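Local atomic coordinates of apical membrane antigen AMA1 (Toxoplasma gondii ME49, PDB entry 4YIV), a protein that plays an essential part in host-cell invasion as a component of the moving junction formed between the parasite's apical tip and the host cell membrane. Residues I127-D132 and E219-F224; T143-K148 and Y155-V160; G244-Y249 and P320-S325. All coordinates share one frame; numbering follows the deposited sequence.

Contact 1: I127-D132 and E219-F224; sequences IKASTD and ENPDAF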
ATOM      1  N   ILE A 127     -23.455  -2.380  -6.087  1.00 30.62           N
ATOM      2  CA  ILE A 127     -22.063  -2.656  -5.747  1.00 27.84           C
ATOM      3  C   ILE A 127     -21.689  -4.089  -6.187  1.00 32.03           C
ATOM      4  O   ILE A 127     -22.171  -5.074  -5.631  1.00 29.49           O
ATOM      5  CB  ILE A 127     -21.843  -2.495  -4.239  1.00 27.77           C
ATOM      6  CG1 ILE A 127     -22.221  -1.071  -3.812  1.00 30.46           C
ATOM      7  CG2 ILE A 127     -20.419  -2.845  -3.853  1.00 32.54           C
ATOM      8  CD1 ILE A 127     -21.282  -0.022  -4.280  1.00 32.20           C
ATOM      9  N   LYS A 128     -20.821  -4.197  -7.179  1.00 26.26           N
ATOM     10  CA  LYS A 128     -20.588  -5.447  -7.866  1.00 27.75           C
ATOM     11  C   LYS A 128     -19.359  -6.201  -7.335  1.00 27.53           C
ATOM     12  O   LYS A 128     -19.172  -7.391  -7.602  1.00 29.56           O
ATOM     13  CB  LYS A 128     -20.443  -5.150  -9.370  1.00 29.98           C
ATOM     14  CG  LYS A 128     -21.720  -4.523  -9.996  1.00 34.40           C
ATOM     15  CD  LYS A 128     -22.883  -5.520 -10.029  1.00 40.07           C
ATOM     16  CE  LYS A 128     -24.243  -4.872 -10.309  1.00 46.82           C
ATOM     17  NZ  LYS A 128     -24.443  -4.513 -11.719  1.00 57.25           N
ATOM     18  N   ALA A 129     -18.518  -5.525  -6.564  1.00 24.75           N
ATOM     19  CA  ALA A 129     -17.286  -6.143  -6.076  1.00 24.53           C
ATOM     20  C   ALA A 129     -17.570  -7.407  -5.283  1.00 24.61           C
ATOM     21  O   ALA A 129     -18.568  -7.494  -4.574  1.00 24.67           O
ATOM     22  CB  ALA A 129     -16.496  -5.166  -5.191  1.00 23.36           C
ATOM     23  N   SER A 130     -16.661  -8.358  -5.387  1.00 22.77           N
ATOM     24  CA  SER A 130     -16.798  -9.651  -4.720  1.00 26.52           C
ATOM     25  C   SER A 130     -16.122  -9.790  -3.352  1.00 25.84           C
ATOM     26  O   SER A 130     -16.184 -10.868  -2.757  1.00 24.51           O
ATOM     27  CB  SER A 130     -16.236 -10.718  -5.651  1.00 25.67           C
ATOM     28  OG  SER A 130     -14.828 -10.768  -5.532  1.00 33.91           O
ATOM     29  N   THR A 131     -15.441  -8.742  -2.866  1.00 23.89           N
ATOM     30  CA  THR A 131     -14.768  -8.780  -1.551  1.00 21.75           C
ATOM     31  C   THR A 131     -15.142  -7.538  -0.774  1.00 23.40           C
ATOM     32  O   THR A 131     -15.537  -6.525  -1.360  1.00 23.44           O
ATOM     33  CB  THR A 131     -13.214  -8.872  -1.620  1.00 22.09           C
ATOM     34  OG1 THR A 131     -12.667  -7.620  -2.110  1.00 21.77           O
ATOM     35  CG2 THR A 131     -12.768 -10.028  -2.479  1.00 22.69           C
ATOM     36  N   ASP A 132     -15.034  -7.603   0.551  1.00 21.49           N
ATOM     37  CA  ASP A 132     -15.477  -6.470   1.351  1.00 22.50           C
ATOM     38  C   ASP A 132     -14.539  -5.308   1.057  1.00 22.09           C
ATOM     39  O   ASP A 132     -14.994  -4.173   0.913  1.00 22.19           O
ATOM     40  CB  ASP A 132     -15.497  -6.795   2.853  1.00 24.40           C
ATOM     41  CG  ASP A 132     -16.759  -7.596   3.267  1.00 34.75           C
ATOM     42  OD1 ASP A 132     -17.709  -7.694   2.460  1.00 32.87           O
ATOM     43  OD2 ASP A 132     -16.802  -8.139   4.392  1.00 36.15           O
ATOM     44  N   GLU A 219     -12.250   1.148  -9.452  1.00 24.10           N
ATOM     45  CA  GLU A 219     -12.701   1.205 -10.864  1.00 27.96           C
ATOM     46  C   GLU A 219     -12.968  -0.207 -11.416  1.00 27.28           C
ATOM     47  O   GLU A 219     -13.975  -0.463 -12.088  1.00 27.48           O
ATOM     48  CB  GLU A 219     -11.650   1.918 -11.752  1.00 27.22           C
ATOM     49  CG  GLU A 219     -12.094   2.076 -13.242  1.00 31.11           C
ATOM     50  CD  GLU A 219     -11.238   3.064 -14.039  1.00 38.98           C
ATOM     51  OE1 GLU A 219     -11.558   3.311 -15.217  1.00 50.87           O
ATOM     52  OE2 GLU A 219     -10.264   3.611 -13.498  1.00 44.88           O
ATOM     53  N   ASN A 220     -12.078  -1.134 -11.114  1.00 23.37           N
ATOM     54  CA  ASN A 220     -12.217  -2.540 -11.449  1.00 24.47           C
ATOM     55  C   ASN A 220     -11.938  -3.193 -10.115  1.00 22.46           C
ATOM     56  O   ASN A 220     -10.885  -3.627  -9.881  1.00 21.46           O
ATOM     57  CB  ASN A 220     -11.225  -2.967 -12.502  1.00 23.08           C
ATOM     58  CG  ASN A 220     -11.541  -2.399 -13.855  1.00 32.83           C
ATOM     59  OD1 ASN A 220     -12.593  -2.613 -14.394  1.00 38.00           O
ATOM     60  ND2 ASN A 220     -10.620  -1.660 -14.386  1.00 25.82           N
ATOM     61  N   PRO A 221     -12.924  -3.209  -9.243  1.00 21.08           N
ATOM     62  CA  PRO A 221     -12.727  -3.673  -7.853  1.00 19.78           C
ATOM     63  C   PRO A 221     -12.134  -5.010  -7.529  1.00 24.54           C
ATOM     64  O   PRO A 221     -11.618  -5.156  -6.423  1.00 22.79           O
ATOM     65  CB  PRO A 221     -14.069  -3.414  -7.175  1.00 25.09           C
ATOM     66  CG  PRO A 221     -15.022  -3.548  -8.286  1.00 24.75           C
ATOM     67  CD  PRO A 221     -14.343  -2.916  -9.477  1.00 24.90           C
ATOM     68  N   ASP A 222     -12.213  -5.925  -8.436  1.00 21.55           N
ATOM     69  CA  ASP A 222     -11.697  -7.229  -8.141  1.00 21.01           C
ATOM     70  C   ASP A 222     -10.259  -7.349  -8.666  1.00 21.01           C
ATOM     71  O   ASP A 222      -9.629  -8.317  -8.458  1.00 20.43           O
ATOM     72  CB  ASP A 222     -12.562  -8.337  -8.778  1.00 21.97           C
ATOM     73  CG  ASP A 222     -13.946  -8.467  -8.150  1.00 29.50           C
ATOM     74  OD1 ASP A 222     -14.080  -8.311  -6.959  1.00 29.74           O
ATOM     75  OD2 ASP A 222     -14.896  -8.720  -8.861  1.00 31.18           O
ATOM     76  N   ALA A 223      -9.750  -6.333  -9.336  1.00 20.42           N
ATOM     77  CA  ALA A 223      -8.432  -6.469  -9.939  1.00 19.69           C
ATOM     78  C   ALA A 223      -7.289  -6.629  -8.937  1.00 19.87           C
ATOM     79  O   ALA A 223      -6.330  -7.388  -9.190  1.00 21.28           O
ATOM     80  CB  ALA A 223      -8.140  -5.274 -10.852  1.00 22.33           C
ATOM     81  N   PHE A 224      -7.382  -5.940  -7.795  1.00 22.38           N
ATOM     82  CA  PHE A 224      -6.280  -5.929  -6.821  1.00 20.29           C
ATOM     83  C   PHE A 224      -5.987  -7.307  -6.298  1.00 21.89           C
ATOM     84  O   PHE A 224      -4.889  -7.578  -5.807  1.00 21.07           O
ATOM     85  CB  PHE A 224      -6.614  -4.956  -5.640  1.00 22.99           C
ATOM     86  CG  PHE A 224      -7.592  -5.526  -4.627  1.00 22.41           C
ATOM     87  CD1 PHE A 224      -7.126  -6.275  -3.559  1.00 22.92           C
ATOM     88  CD2 PHE A 224      -8.971  -5.301  -4.738  1.00 20.31           C
ATOM     89  CE1 PHE A 224      -8.009  -6.830  -2.638  1.00 21.56           C
ATOM     90  CE2 PHE A 224      -9.859  -5.854  -3.819  1.00 22.96           C
ATOM     91  CZ  PHE A 224      -9.372  -6.630  -2.774  1.00 20.87           C
TER
HETATM   92  O   HOH W   1     -13.184  -7.110  -4.816  1.00 23.29           O
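S130 and D222 carry the polar half of this contact, and a single carboxylate oxygen does most of the work. The backbone N of S130 points at D222 OD1 over 3.0 Å with an almost straight N-H...O angle of 166°, and D222 OD1 receives it on its syn lone pair, on the side of OD2. The hydroxyl of the same serine reaches the same oxygen, S130 OG to D222 OD1 at 2.9 Å, but arrives from above the carboxylate plane, 58° out of it. S130 can do both because its OG sits between its own N and carbonyl carbon (chi1 82°), which swings the hydroxyl round to the side where its N-H points.

A water supplies the third donor to D222 OD1, at 2.6 Å. It also donates to P221 O and accepts from T131 OG1, the latter at 2.8 Å, and so ties the turn to the threonine through its own hydrogen bonds. Three donors on one oxygen would be expected to keep D222 ionised.

The partner loop is a type I beta turn from N220 to A223, closed by A223 N to N220 O and leading into helix 224-227. T131, across from it, is the N-cap of helix 132-141, where OG1 also takes the N-H of G134. The contact therefore joins the starts of two helices, 132-141 and 224-227, in the AMA1 ectodomain.

Non-polar packing involves A129 and P221: A129 CB rests on the proline ring, 3.6 Å from P221 CB, with CG little farther away. Separately, a polar atom meets an aromatic edge, T131 OG1 lying in the plane of the F224 ring, 3.5 Å from F224 CZ; L133 and P60 also touch this phenylalanine.

Contact 2: T143-K148 and Y155-V160; sequences TVAMDK and YRYPFV
The carbonyl oxygen of Y155 accepts the one direct hydrogen bond between the segments, from A145 N at 2.9 Å. The bond is nearly straight at the hydrogen (168°), and the donor stands close to the extension of the carbonyl, with a C=O...N angle of 162°. The preceding residue adds a weaker approach to the same atom: V144 CA lies 3.3 Å from Y155 O in a CA-H...O contact.

A145 is the apolar centre. Its methyl points at the other segment and meets two tyrosines, lying 4.0 Å from Y155 CB and 3.6 Å from Y157 CZ. Packing is tight at the phenol oxygen, with A145 CB 3.1 Å from Y157 OH. With CG beside its own N and anti to its carbonyl carbon (chi1 -56°), Y157 carries its ring across to A145, so that CE2, CZ and OH all adjoin that alanine. The phenol oxygen continues through a water in the plane of its ring, 2.7 Å from Y157 OH, which accepts from M146 N. Y155 turns its own ring elsewhere, its OH bonding to S174 OG and R53 O.

V144 and R156 run side by side, pointing the same way, with V144 CG1 3.9 Å from R156 CG. The same methyl lies over one face of the guanidinium, offset toward its rim. R156 is extended from CG to NE, and its NE bonds to F141 O at the end of helix 132-141, with a cation-pi contact to the F141 ring.

The two segments thus bring together the ends of a short excursion between helix 132-141 and strand 159-162, the middle strand of a five-stranded antiparallel sheet. The A145 methyl, packed against both tyrosines, supplies the apolar part of a pairing with one direct backbone bond and one water bridge.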
ATOM      1  N   THR A 143     -18.155   7.679  -5.514  1.00 28.37           N
ATOM      2  CA  THR A 143     -18.353   8.894  -4.719  1.00 35.09           C
ATOM      3  C   THR A 143     -17.446  10.007  -5.298  1.00 32.40           C
ATOM      4  O   THR A 143     -16.225   9.866  -5.333  1.00 35.21           O
ATOM      5  CB  THR A 143     -18.017   8.655  -3.199  1.00 31.92           C
ATOM      6  OG1 THR A 143     -18.868   7.631  -2.639  1.00 28.85           O
ATOM      7  CG2 THR A 143     -18.199   9.909  -2.380  1.00 32.84           C
ATOM      8  N   VAL A 144     -18.028  11.093  -5.785  1.00 33.46           N
ATOM      9  CA  VAL A 144     -17.222  12.186  -6.336  1.00 32.51           C
ATOM     10  C   VAL A 144     -17.442  13.434  -5.501  1.00 30.40           C
ATOM     11  O   VAL A 144     -18.485  13.581  -4.864  1.00 31.44           O
ATOM     12  CB  VAL A 144     -17.572  12.514  -7.810  1.00 34.77           C
ATOM     13  CG1 VAL A 144     -17.112  11.400  -8.748  1.00 35.35           C
ATOM     14  CG2 VAL A 144     -19.086  12.837  -7.956  1.00 36.65           C
ATOM     15  N   ALA A 145     -16.452  14.323  -5.504  1.00 32.82           N
ATOM     16  CA  ALA A 145     -16.596  15.624  -4.893  1.00 31.84           C
ATOM     17  C   ALA A 145     -17.679  16.447  -5.616  1.00 29.34           C
ATOM     18  O   ALA A 145     -17.767  16.451  -6.849  1.00 29.09           O
ATOM     19  CB  ALA A 145     -15.284  16.353  -4.923  1.00 30.15           C
ATOM     20  N   MET A 146     -18.482  17.139  -4.823  1.00 33.78           N
ATOM     21  CA  MET A 146     -19.460  18.092  -5.317  1.00 36.63           C
ATOM     22  C   MET A 146     -18.849  19.482  -5.173  1.00 35.02           C
ATOM     23  O   MET A 146     -18.212  19.777  -4.161  1.00 32.62           O
ATOM     24  CB  MET A 146     -20.763  17.981  -4.515  1.00 39.51           C
ATOM     25  CG  MET A 146     -21.347  16.555  -4.469  1.00 39.26           C
ATOM     26  SD  MET A 146     -21.809  15.975  -6.107  1.00 44.97           S
ATOM     27  CE  MET A 146     -23.202  17.068  -6.389  1.00 44.71           C
ATOM     28  N   ASP A 147     -19.047  20.349  -6.151  1.00 35.62           N
ATOM     29  CA  ASP A 147     -18.413  21.653  -6.075  1.00 35.96           C
ATOM     30  C   ASP A 147     -19.318  22.649  -5.337  1.00 44.18           C
ATOM     31  O   ASP A 147     -20.358  22.252  -4.780  1.00 41.35           O
ATOM     32  CB  ASP A 147     -18.036  22.124  -7.482  1.00 33.45           C
ATOM     33  CG  ASP A 147     -19.240  22.460  -8.357  1.00 36.48           C
ATOM     34  OD1 ASP A 147     -20.356  22.651  -7.831  1.00 42.48           O
ATOM     35  OD2 ASP A 147     -19.045  22.554  -9.598  1.00 40.46           O
ATOM     36  N   LYS A 148     -18.910  23.922  -5.309  1.00 40.33           N
ATOM     37  CA  LYS A 148     -19.638  24.967  -4.567  1.00 42.53           C
ATOM     38  C   LYS A 148     -21.094  25.141  -5.035  1.00 43.12           C
ATOM     39  O   LYS A 148     -21.940  25.608  -4.274  1.00 47.96           O
ATOM     40  CB  LYS A 148     -18.909  26.310  -4.690  1.00 40.12           C
ATOM     41  CG  LYS A 148     -17.583  26.381  -3.976  1.00 43.76           C
ATOM     42  CD  LYS A 148     -16.925  27.749  -4.196  1.00 47.26           C
ATOM     43  CE  LYS A 148     -15.535  27.810  -3.581  1.00 51.42           C
ATOM     44  NZ  LYS A 148     -15.094  29.224  -3.339  1.00 54.86           N
ATOM     45  N   TYR A 155     -13.438  14.535  -9.414  1.00 25.47           N
ATOM     46  CA  TYR A 155     -12.469  14.342  -8.325  1.00 21.03           C
ATOM     47  C   TYR A 155     -13.018  13.248  -7.421  1.00 23.49           C
ATOM     48  O   TYR A 155     -14.155  13.356  -6.957  1.00 24.07           O
ATOM     49  CB  TYR A 155     -12.256  15.619  -7.502  1.00 24.01           C
ATOM     50  CG  TYR A 155     -11.055  15.487  -6.573  1.00 23.12           C
ATOM     51  CD1 TYR A 155     -11.142  14.766  -5.380  1.00 24.70           C
ATOM     52  CD2 TYR A 155      -9.824  16.009  -6.929  1.00 23.34           C
ATOM     53  CE1 TYR A 155     -10.043  14.614  -4.552  1.00 26.02           C
ATOM     54  CE2 TYR A 155      -8.720  15.861  -6.114  1.00 23.19           C
ATOM     55  CZ  TYR A 155      -8.839  15.138  -4.925  1.00 23.51           C
ATOM     56  OH  TYR A 155      -7.769  14.937  -4.087  1.00 22.70           O
ATOM     57  N   ARG A 156     -12.226  12.217  -7.164  1.00 23.00           N
ATOM     58  CA  ARG A 156     -12.637  11.157  -6.256  1.00 22.16           C
ATOM     59  C   ARG A 156     -11.713  11.086  -5.029  1.00 21.60           C
ATOM     60  O   ARG A 156     -10.479  11.062  -5.155  1.00 23.59           O
ATOM     61  CB  ARG A 156     -12.652   9.814  -6.995  1.00 22.69           C
ATOM     62  CG  ARG A 156     -13.627   9.759  -8.112  1.00 23.38           C
ATOM     63  CD  ARG A 156     -13.453   8.464  -8.860  1.00 24.08           C
ATOM     64  NE  ARG A 156     -14.503   8.253  -9.846  1.00 28.14           N
ATOM     65  CZ  ARG A 156     -14.502   8.737 -11.088  1.00 33.47           C
ATOM     66  NH1 ARG A 156     -13.491   9.491 -11.540  1.00 29.64           N
ATOM     67  NH2 ARG A 156     -15.526   8.456 -11.881  1.00 32.75           N
ATOM     68  N   TYR A 157     -12.315  11.078  -3.844  1.00 21.89           N
ATOM     69  CA  TYR A 157     -11.563  11.018  -2.600  1.00 21.53           C
ATOM     70  C   TYR A 157     -10.978   9.639  -2.363  1.00 22.36           C
ATOM     71  O   TYR A 157     -11.594   8.627  -2.759  1.00 22.59           O
ATOM     72  CB  TYR A 157     -12.460  11.362  -1.413  1.00 24.15           C
ATOM     73  CG  TYR A 157     -13.147  12.678  -1.521  1.00 26.53           C
ATOM     74  CD1 TYR A 157     -12.450  13.884  -1.361  1.00 26.07           C
ATOM     75  CD2 TYR A 157     -14.504  12.723  -1.758  1.00 26.90           C
ATOM     76  CE1 TYR A 157     -13.121  15.097  -1.460  1.00 31.12           C
ATOM     77  CE2 TYR A 157     -15.175  13.907  -1.846  1.00 32.81           C
ATOM     78  CZ  TYR A 157     -14.491  15.097  -1.696  1.00 32.38           C
ATOM     79  OH  TYR A 157     -15.207  16.281  -1.793  1.00 36.92           O
ATOM     80  N   PRO A 158      -9.816   9.583  -1.683  1.00 19.85           N
ATOM     81  CA  PRO A 158      -9.274   8.294  -1.255  1.00 19.11           C
ATOM     82  C   PRO A 158     -10.089   7.712  -0.090  1.00 18.49           C
ATOM     83  O   PRO A 158     -10.968   8.385   0.484  1.00 20.09           O
ATOM     84  CB  PRO A 158      -7.833   8.635  -0.873  1.00 18.32           C
ATOM     85  CG  PRO A 158      -7.930  10.052  -0.348  1.00 20.64           C
ATOM     86  CD  PRO A 158      -8.963  10.712  -1.240  1.00 22.17           C
ATOM     87  N   PHE A 159      -9.854   6.445   0.214  1.00 20.49           N
ATOM     88  CA  PHE A 159     -10.616   5.778   1.252  1.00 19.87           C
ATOM     89  C   PHE A 159      -9.691   5.109   2.249  1.00 19.45           C
ATOM     90  O   PHE A 159      -8.534   4.829   1.947  1.00 17.33           O
ATOM     91  CB  PHE A 159     -11.582   4.694   0.664  1.00 20.43           C
ATOM     92  CG  PHE A 159     -10.878   3.499   0.108  1.00 20.40           C
ATOM     93  CD1 PHE A 159     -10.454   3.488  -1.203  1.00 18.57           C
ATOM     94  CD2 PHE A 159     -10.606   2.385   0.903  1.00 22.12           C
ATOM     95  CE1 PHE A 159      -9.779   2.402  -1.736  1.00 19.37           C
ATOM     96  CE2 PHE A 159      -9.927   1.283   0.373  1.00 23.23           C
ATOM     97  CZ  PHE A 159      -9.514   1.300  -0.971  1.00 20.85           C
ATOM     98  N   VAL A 160     -10.253   4.799   3.417  1.00 19.92           N
ATOM     99  CA  VAL A 160      -9.623   3.864   4.336  1.00 21.15           C
ATOM    100  C   VAL A 160     -10.670   2.817   4.704  1.00 19.87           C
ATOM    101  O   VAL A 160     -11.782   3.145   5.167  1.00 21.85           O
ATOM    102  CB  VAL A 160      -9.060   4.559   5.629  1.00 21.68           C
ATOM    103  CG1 VAL A 160      -8.632   3.515   6.655  1.00 21.66           C
ATOM    104  CG2 VAL A 160      -7.875   5.476   5.275  1.00 24.27           C
TER
HETATM  105  O   HOH W   2     -17.858  16.807  -1.785  1.00 37.13           O

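Contact 3: G244-Y249 and P320-S325; sequences GRCLDY and PDCLVS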
ATOM      1  N   GLY A 244      21.658 -15.974 -16.544  1.00 46.50           N
ATOM      2  CA  GLY A 244      21.071 -17.289 -16.411  1.00 46.28           C
ATOM      3  C   GLY A 244      20.826 -17.789 -15.003  1.00 55.04           C
ATOM      4  O   GLY A 244      20.735 -18.999 -14.802  1.00 55.11           O
ATOM      5  N   ARG A 245      20.707 -16.899 -14.018  1.00 50.35           N
ATOM      6  CA  ARG A 245      20.277 -17.355 -12.695  1.00 49.74           C
ATOM      7  C   ARG A 245      19.533 -16.265 -11.917  1.00 50.81           C
ATOM      8  O   ARG A 245      19.422 -15.128 -12.376  1.00 43.41           O
ATOM      9  CB  ARG A 245      21.468 -17.865 -11.883  1.00 48.62           C
ATOM     10  CG  ARG A 245      22.560 -16.871 -11.628  1.00 51.01           C
ATOM     11  CD  ARG A 245      23.650 -17.501 -10.765  1.00 55.51           C
ATOM     12  NE  ARG A 245      24.643 -16.519 -10.323  1.00 55.99           N
ATOM     13  CZ  ARG A 245      24.729 -16.019  -9.088  1.00 62.25           C
ATOM     14  NH1 ARG A 245      23.895 -16.409  -8.132  1.00 61.78           N
ATOM     15  NH2 ARG A 245      25.662 -15.121  -8.799  1.00 61.22           N
ATOM     16  N   CYS A 246      19.006 -16.625 -10.752  1.00 46.11           N
ATOM     17  CA  CYS A 246      18.229 -15.660  -9.979  1.00 45.37           C
ATOM     18  C   CYS A 246      19.126 -15.048  -8.933  1.00 39.17           C
ATOM     19  O   CYS A 246      19.630 -15.741  -8.042  1.00 41.47           O
ATOM     20  CB  CYS A 246      16.998 -16.293  -9.311  1.00 50.04           C
ATOM     21  SG  CYS A 246      15.957 -15.006  -8.501  1.00 41.74           S
ATOM     22  N   LEU A 247      19.351 -13.744  -9.059  1.00 38.98           N
ATOM     23  CA  LEU A 247      20.139 -13.017  -8.063  1.00 36.12           C
ATOM     24  C   LEU A 247      19.198 -12.328  -7.076  1.00 33.14           C
ATOM     25  O   LEU A 247      18.435 -11.424  -7.455  1.00 29.82           O
ATOM     26  CB  LEU A 247      21.039 -11.968  -8.709  1.00 41.11           C
ATOM     27  CG  LEU A 247      21.968 -12.344  -9.870  1.00 47.99           C
ATOM     28  CD1 LEU A 247      23.073 -11.332  -9.971  1.00 41.75           C
ATOM     29  CD2 LEU A 247      22.543 -13.698  -9.691  1.00 48.13           C
ATOM     30  N   ASP A 248      19.246 -12.734  -5.820  1.00 35.05           N
ATOM     31  CA  ASP A 248      18.442 -12.028  -4.845  1.00 35.08           C
ATOM     32  C   ASP A 248      19.105 -10.680  -4.620  1.00 35.82           C
ATOM     33  O   ASP A 248      20.245 -10.477  -5.019  1.00 34.28           O
ATOM     34  CB  ASP A 248      18.279 -12.789  -3.538  1.00 31.31           C
ATOM     35  CG  ASP A 248      19.561 -12.886  -2.715  1.00 39.16           C
ATOM     36  OD1 ASP A 248      20.009 -11.872  -2.129  1.00 41.38           O
ATOM     37  OD2 ASP A 248      20.087 -14.011  -2.586  1.00 47.46           O
ATOM     38  N   TYR A 249      18.390  -9.771  -3.962  1.00 32.68           N
ATOM     39  CA  TYR A 249      18.836  -8.397  -3.894  1.00 31.67           C
ATOM     40  C   TYR A 249      20.213  -8.217  -3.241  1.00 31.86           C
ATOM     41  O   TYR A 249      20.901  -7.239  -3.534  1.00 32.87           O
ATOM     42  CB  TYR A 249      17.823  -7.562  -3.138  1.00 26.58           C
ATOM     43  CG  TYR A 249      16.477  -7.359  -3.805  1.00 24.84           C
ATOM     44  CD1 TYR A 249      16.313  -7.441  -5.182  1.00 23.80           C
ATOM     45  CD2 TYR A 249      15.366  -7.032  -3.027  1.00 26.24           C
ATOM     46  CE1 TYR A 249      15.101  -7.239  -5.756  1.00 27.68           C
ATOM     47  CE2 TYR A 249      14.154  -6.815  -3.599  1.00 25.24           C
ATOM     48  CZ  TYR A 249      14.013  -6.927  -4.942  1.00 28.11           C
ATOM     49  OH  TYR A 249      12.772  -6.687  -5.470  1.00 27.73           O
ATOM     50  N   PRO A 320      10.835  -7.454  -8.780  1.00 31.05           N
ATOM     51  CA  PRO A 320      11.316  -8.836  -8.873  1.00 32.12           C
ATOM     52  C   PRO A 320      10.744  -9.604 -10.083  1.00 31.31           C
ATOM     53  O   PRO A 320       9.586  -9.427 -10.504  1.00 29.41           O
ATOM     54  CB  PRO A 320      10.850  -9.458  -7.547  1.00 33.46           C
ATOM     55  CG  PRO A 320       9.762  -8.627  -7.076  1.00 34.64           C
ATOM     56  CD  PRO A 320       9.994  -7.233  -7.589  1.00 29.75           C
ATOM     57  N   ASP A 321      11.583 -10.456 -10.666  1.00 35.31           N
ATOM     58  CA  ASP A 321      11.114 -11.317 -11.748  1.00 34.63           C
ATOM     59  C   ASP A 321      11.533 -12.758 -11.498  1.00 34.30           C
ATOM     60  O   ASP A 321      11.319 -13.624 -12.339  1.00 42.19           O
ATOM     61  CB  ASP A 321      11.598 -10.801 -13.125  1.00 36.50           C
ATOM     62  CG  ASP A 321      13.100 -10.870 -13.313  1.00 38.40           C
ATOM     63  OD1 ASP A 321      13.819 -11.490 -12.497  1.00 37.70           O
ATOM     64  OD2 ASP A 321      13.562 -10.284 -14.311  1.00 47.50           O
ATOM     65  N   CYS A 322      12.100 -13.012 -10.322  1.00 32.83           N
ATOM     66  CA  CYS A 322      12.313 -14.368  -9.852  1.00 37.33           C
ATOM     67  C   CYS A 322      12.418 -14.354  -8.324  1.00 36.96           C
ATOM     68  O   CYS A 322      12.379 -13.293  -7.683  1.00 36.15           O
ATOM     69  CB  CYS A 322      13.566 -14.989 -10.487  1.00 38.02           C
ATOM     70  SG  CYS A 322      15.140 -14.121 -10.158  1.00 39.86           S
ATOM     71  N   LEU A 323      12.534 -15.545  -7.756  1.00 33.39           N
ATOM     72  CA  LEU A 323      12.616 -15.737  -6.322  1.00 32.76           C
ATOM     73  C   LEU A 323      13.726 -16.687  -5.991  1.00 35.66           C
ATOM     74  O   LEU A 323      14.031 -17.601  -6.760  1.00 36.59           O
ATOM     75  CB  LEU A 323      11.313 -16.309  -5.757  1.00 34.02           C
ATOM     76  CG  LEU A 323      10.017 -15.549  -5.997  1.00 35.87           C
ATOM     77  CD1 LEU A 323       8.814 -16.363  -5.517  1.00 36.73           C
ATOM     78  CD2 LEU A 323      10.113 -14.208  -5.285  1.00 32.22           C
ATOM     79  N   VAL A 324      14.291 -16.497  -4.818  1.00 33.80           N
ATOM     80  CA  VAL A 324      15.303 -17.385  -4.289  1.00 38.10           C
ATOM     81  C   VAL A 324      14.748 -17.961  -3.006  1.00 38.09           C
ATOM     82  O   VAL A 324      14.313 -17.213  -2.133  1.00 34.21           O
ATOM     83  CB  VAL A 324      16.638 -16.637  -4.044  1.00 34.05           C
ATOM     84  CG1 VAL A 324      17.611 -17.452  -3.166  1.00 35.24           C
ATOM     85  CG2 VAL A 324      17.261 -16.258  -5.375  1.00 37.26           C
ATOM     86  N   SER A 325      14.752 -19.294  -2.888  1.00 40.27           N
ATOM     87  CA  SER A 325      14.269 -19.965  -1.674  1.00 35.84           C
ATOM     88  C   SER A 325      15.130 -19.662  -0.470  1.00 34.29           C
ATOM     89  O   SER A 325      16.353 -19.685  -0.550  1.00 37.47           O
ATOM     90  CB  SER A 325      14.223 -21.486  -1.888  1.00 42.92           C
ATOM     91  OG  SER A 325      13.734 -21.772  -3.175  1.00 48.44           O
TER
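C246 holds SG anti to its backbone N (chi1 -174°), whereas C322 places its sulfur between N and carbonyl carbon (chi1 60°); with these torsions the two sulfurs meet in a disulfide. They are 2.0 Å apart, C246 SG to C322 SG, with a torsion of 92° about the S-S bond, close to the relaxed value.

V324 packs beside the bridge. Its CG2 lies 3.6 Å from C246 SG and equally near C246 O, and reaches D248 CB at 4.1 Å. At the other end Y249 crosses P320 obliquely, its OH 3.5 Å from P320 CD, while F238 and Y300 touch both residues.

Strands 245-248 and 322-326 are the outer strands of a three-stranded antiparallel sheet, each hydrogen-bonded to the central strand 236-242. D321 and C322 both face G239 there, forming a classic beta bulge at the start of the second strand. F14 of the N-terminal helix 13-16 touches C322 and L323.

The covalent bond consequently links the two outer strands, which both pair with strand 236-242, directly to each other, and the direct contacts around it are otherwise chiefly van der Waals.

Overall arrangement
Contacts 1 and 2 belong to the same region: along the chain, 143-148 and 155-160 are nested inside the loop closed by 127-132 and 219-224. Helix 132-141 runs between them, starting at contact 1 and leading to contact 2. Their centres are about 19 Å apart and their nearest atoms about 7 Å, so they do not touch. Contact 3 follows later in the chain, its centre about 32 Å from that of contact 1 and about 41 Å from that of contact 2, on the opposite side of the molecule's centre from contact 2. The sugar attached to the protein touches P320 and D321 of contact 3, about 6 Å from the P320 side chain.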